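Local coordinates for protein ribonucleoside-diphosphate reductase (Pseudomonas aeruginosa, PDB 5IM3) that binds the allosteric effector dATP and probably reduces ribonucleoside diphosphates to the deoxyribonucleotides needed for DNA synthesis, at residues Leu586-Thr591 with Leu900-Tyr905. Residues are numbered along the deposited sequence; the frame is centred on the assembly and turned at random.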
ATOM      1  N   LEU A 586      35.535 -10.678  12.062  1.00 36.16           N
ATOM      2  CA  LEU A 586      34.871  -9.752  11.152  1.00 40.81           C
ATOM      3  C   LEU A 586      34.170 -10.481  10.007  1.00 43.43           C
ATOM      4  O   LEU A 586      33.098 -10.060   9.559  1.00 44.37           O
ATOM      5  CB  LEU A 586      35.894  -8.755  10.604  1.00 39.77           C
ATOM      6  CG  LEU A 586      35.399  -7.751   9.559  1.00 44.91           C
ATOM      7  CD1 LEU A 586      34.282  -6.872  10.116  1.00 45.03           C
ATOM      8  CD2 LEU A 586      36.553  -6.892   9.065  1.00 44.41           C
ATOM      9  N   CYS A 587      34.759 -11.574   9.520  1.00 42.62           N
ATOM     10  CA  CYS A 587      34.257 -12.271   8.341  1.00 44.75           C
ATOM     11  C   CYS A 587      33.601 -13.610   8.665  1.00 43.00           C
ATOM     12  O   CYS A 587      33.158 -14.303   7.746  1.00 41.14           O
ATOM     13  CB  CYS A 587      35.400 -12.462   7.338  1.00 47.53           C
ATOM     14  SG  CYS A 587      36.145 -10.896   6.809  1.00 49.70           S
ATOM     15  N   THR A 588      33.542 -13.990   9.943  1.00 41.42           N
ATOM     16  CA  THR A 588      32.710 -15.090  10.443  1.00 40.69           C
ATOM     17  C   THR A 588      33.195 -16.466   9.992  1.00 40.28           C
ATOM     18  O   THR A 588      32.384 -17.363   9.774  1.00 45.06           O
ATOM     19  CB  THR A 588      31.236 -14.907  10.051  1.00 40.55           C
ATOM     20  OG1 THR A 588      31.049 -15.223   8.666  1.00 42.76           O
ATOM     21  CG2 THR A 588      30.781 -13.479  10.327  1.00 40.09           C
ATOM     22  N   GLU A 589      34.511 -16.667   9.870  1.00 43.71           N
ATOM     23  CA  GLU A 589      35.063 -17.988   9.593  1.00 45.82           C
ATOM     24  C   GLU A 589      36.068 -18.451  10.640  1.00 47.09           C
ATOM     25  O   GLU A 589      36.561 -19.581  10.542  1.00 46.83           O
ATOM     26  CB  GLU A 589      35.727 -18.020   8.206  1.00 48.47           C
ATOM     27  CG  GLU A 589      37.172 -17.497   8.138  1.00 49.77           C
ATOM     28  CD  GLU A 589      37.268 -15.991   8.238  1.00 50.41           C
ATOM     29  OE1 GLU A 589      36.232 -15.333   8.472  1.00 50.59           O
ATOM     30  OE2 GLU A 589      38.386 -15.463   8.073  1.00 51.84           O
ATOM     31  N   ILE A 590      36.379 -17.625  11.635  1.00 44.36           N
ATOM     32  CA  ILE A 590      37.407 -17.918  12.626  1.00 46.32           C
ATOM     33  C   ILE A 590      36.736 -18.213  13.960  1.00 46.62           C
ATOM     34  O   ILE A 590      35.781 -17.532  14.349  1.00 45.95           O
ATOM     35  CB  ILE A 590      38.395 -16.741  12.750  1.00 44.85           C
ATOM     36  CG1 ILE A 590      39.025 -16.436  11.387  1.00 44.14           C
ATOM     37  CG2 ILE A 590      39.462 -17.037  13.789  1.00 44.88           C
ATOM     38  CD1 ILE A 590      39.818 -17.592  10.788  1.00 44.66           C
ATOM     39  N   THR A 591      37.248 -19.233  14.670  1.00 45.74           N
ATOM     40  CA  THR A 591      36.701 -19.634  15.971  1.00 49.18           C
ATOM     41  C   THR A 591      37.885 -19.929  16.897  1.00 48.69           C
ATOM     42  O   THR A 591      38.300 -21.077  17.064  1.00 48.34           O
ATOM     43  CB  THR A 591      35.763 -20.838  15.852  1.00 50.42           C
ATOM     44  OG1 THR A 591      36.451 -21.932  15.235  1.00 52.27           O
ATOM     45  CG2 THR A 591      34.534 -20.490  15.028  1.00 50.47           C
ATOM     46  N   LEU A 900      26.052 -26.031  10.760  1.00 48.45           N
ATOM     47  CA  LEU A 900      26.913 -24.919  10.384  1.00 48.99           C
ATOM     48  C   LEU A 900      27.278 -24.093  11.611  1.00 48.11           C
ATOM     49  O   LEU A 900      26.481 -23.939  12.542  1.00 46.51           O
ATOM     50  CB  LEU A 900      26.230 -24.038   9.338  1.00 49.80           C
ATOM     51  CG  LEU A 900      26.106 -24.616   7.924  1.00 53.11           C
ATOM     52  CD1 LEU A 900      25.380 -23.627   7.032  1.00 53.33           C
ATOM     53  CD2 LEU A 900      27.468 -24.962   7.332  1.00 52.95           C
ATOM     54  N   LYS A 901      28.503 -23.573  11.613  1.00 47.60           N
ATOM     55  CA  LYS A 901      28.969 -22.730  12.704  1.00 47.80           C
ATOM     56  C   LYS A 901      28.637 -21.263  12.491  1.00 48.32           C
ATOM     57  O   LYS A 901      28.364 -20.552  13.463  1.00 48.81           O
ATOM     58  CB  LYS A 901      30.485 -22.886  12.880  1.00 46.72           C
ATOM     59  CG  LYS A 901      30.931 -24.295  13.226  1.00 48.32           C
ATOM     60  CD  LYS A 901      32.418 -24.339  13.524  1.00 50.49           C
ATOM     61  CE  LYS A 901      32.879 -25.746  13.866  1.00 51.61           C
ATOM     62  NZ  LYS A 901      34.335 -25.779  14.146  1.00 52.81           N
ATOM     63  N   THR A 902      28.648 -20.791  11.246  1.00 49.67           N
ATOM     64  CA  THR A 902      28.467 -19.375  10.968  1.00 48.89           C
ATOM     65  C   THR A 902      27.698 -19.189   9.669  1.00 47.52           C
ATOM     66  O   THR A 902      27.694 -20.056   8.790  1.00 48.56           O
ATOM     67  CB  THR A 902      29.814 -18.647  10.860  1.00 47.05           C
ATOM     68  OG1 THR A 902      30.649 -19.333   9.916  1.00 47.48           O
ATOM     69  CG2 THR A 902      30.513 -18.588  12.211  1.00 47.90           C
ATOM     70  N   THR A 903      27.043 -18.038   9.566  1.00 43.94           N
ATOM     71  CA  THR A 903      26.579 -17.514   8.293  1.00 43.38           C
ATOM     72  C   THR A 903      27.071 -16.081   8.182  1.00 40.38           C
ATOM     73  O   THR A 903      27.432 -15.449   9.178  1.00 38.01           O
ATOM     74  CB  THR A 903      25.043 -17.566   8.135  1.00 45.72           C
ATOM     75  OG1 THR A 903      24.424 -16.611   9.008  1.00 45.49           O
ATOM     76  CG2 THR A 903      24.508 -18.960   8.437  1.00 46.22           C
ATOM     77  N   TYR A 904      27.083 -15.576   6.954  1.00 41.89           N
ATOM     78  CA  TYR A 904      27.702 -14.293   6.659  1.00 42.53           C
ATOM     79  C   TYR A 904      26.649 -13.350   6.082  1.00 44.62           C
ATOM     80  O   TYR A 904      25.532 -13.280   6.606  1.00 45.62           O
ATOM     81  CB  TYR A 904      28.884 -14.512   5.703  1.00 45.41           C
ATOM     82  CG  TYR A 904      29.914 -13.399   5.628  1.00 44.95           C
ATOM     83  CD1 TYR A 904      29.957 -12.381   6.571  1.00 43.84           C
ATOM     84  CD2 TYR A 904      30.843 -13.371   4.594  1.00 44.96           C
ATOM     85  CE1 TYR A 904      30.896 -11.370   6.488  1.00 45.51           C
ATOM     86  CE2 TYR A 904      31.781 -12.364   4.502  1.00 44.00           C
ATOM     87  CZ  TYR A 904      31.806 -11.369   5.448  1.00 46.67           C
ATOM     88  OH  TYR A 904      32.748 -10.370   5.353  1.00 49.67           O
ATOM     89  N   TYR A 905      26.976 -12.633   5.010  1.00 46.99           N
ATOM     90  CA  TYR A 905      26.022 -11.710   4.412  1.00 48.77           C
ATOM     91  C   TYR A 905      24.790 -12.445   3.902  1.00 47.70           C
ATOM     92  O   TYR A 905      24.864 -13.584   3.436  1.00 46.72           O
ATOM     93  CB  TYR A 905      26.653 -10.954   3.245  1.00 50.98           C
ATOM     94  CG  TYR A 905      27.625  -9.873   3.635  1.00 55.40           C
ATOM     95  CD1 TYR A 905      27.175  -8.644   4.094  1.00 57.42           C
ATOM     96  CD2 TYR A 905      28.994 -10.068   3.516  1.00 56.72           C
ATOM     97  CE1 TYR A 905      28.061  -7.645   4.440  1.00 59.30           C
ATOM     98  CE2 TYR A 905      29.887  -9.077   3.858  1.00 57.33           C
ATOM     99  CZ  TYR A 905      29.418  -7.868   4.317  1.00 59.45           C
ATOM    100  OH  TYR A 905      30.313  -6.879   4.659  1.00 63.10           O
TER
HETATM  101  O   HOH W   1      29.737 -17.431   7.535  1.00 50.55           O
HETATM  102  O   HOH W   2      35.114 -24.185  16.227  1.00 46.63           O
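C587 and Y904 meet at the tightly packed end of this buried contact. C587 SG lies 3.7 Å from Y904 OH, while the backbone of C587 runs across the phenol and puts its carbonyl oxygen, C587 O, 3.7 Å above the plane of the Y904 ring, over the centre. Y905 CD2 approaches the centre of the opposite face, so the ring is held between the 586-591 loop and its own neighbour. The Y904 side chain leaves the backbone with CG anti to N (chi1 -161°), a course that carries the ring beneath C587 and its hydroxyl to the thiol. T588 OG1 comes in obliquely, 3.7 Å from Y904 CD1, and W562 adds an edge-to-face contact to the same ring. C587 O also accepts a hydrogen bond from S875 OG.

T902 ties the middle of the two loops together. Its OG1 donates to T588 O at 2.6 Å, nearly in line with the carbonyl bond (167°). A water bridges the same two residues, donating to T588 OG1 at 2.8 Å and to T902 OG1 at 3.2 Å. Packing is looser beyond T902, where T591 and K901 are linked by a second water rather than directly: K901 NZ donates to it at 2.7 Å and also bonds to Q872 O, while T591 OG1 lies 2.8 Å from the water.

In sequence and position, N585, C587 and E589 match the Asn-x-Cys-x-Glu finger loop at the heart of the ten-stranded alpha-beta barrel, and Y904 and Y905 match the tandem tyrosines of class I reductases. The sequence Y905, Y904, C587 is consistent with the last steps of radical transfer toward the thiyl cysteine, as in class I relatives.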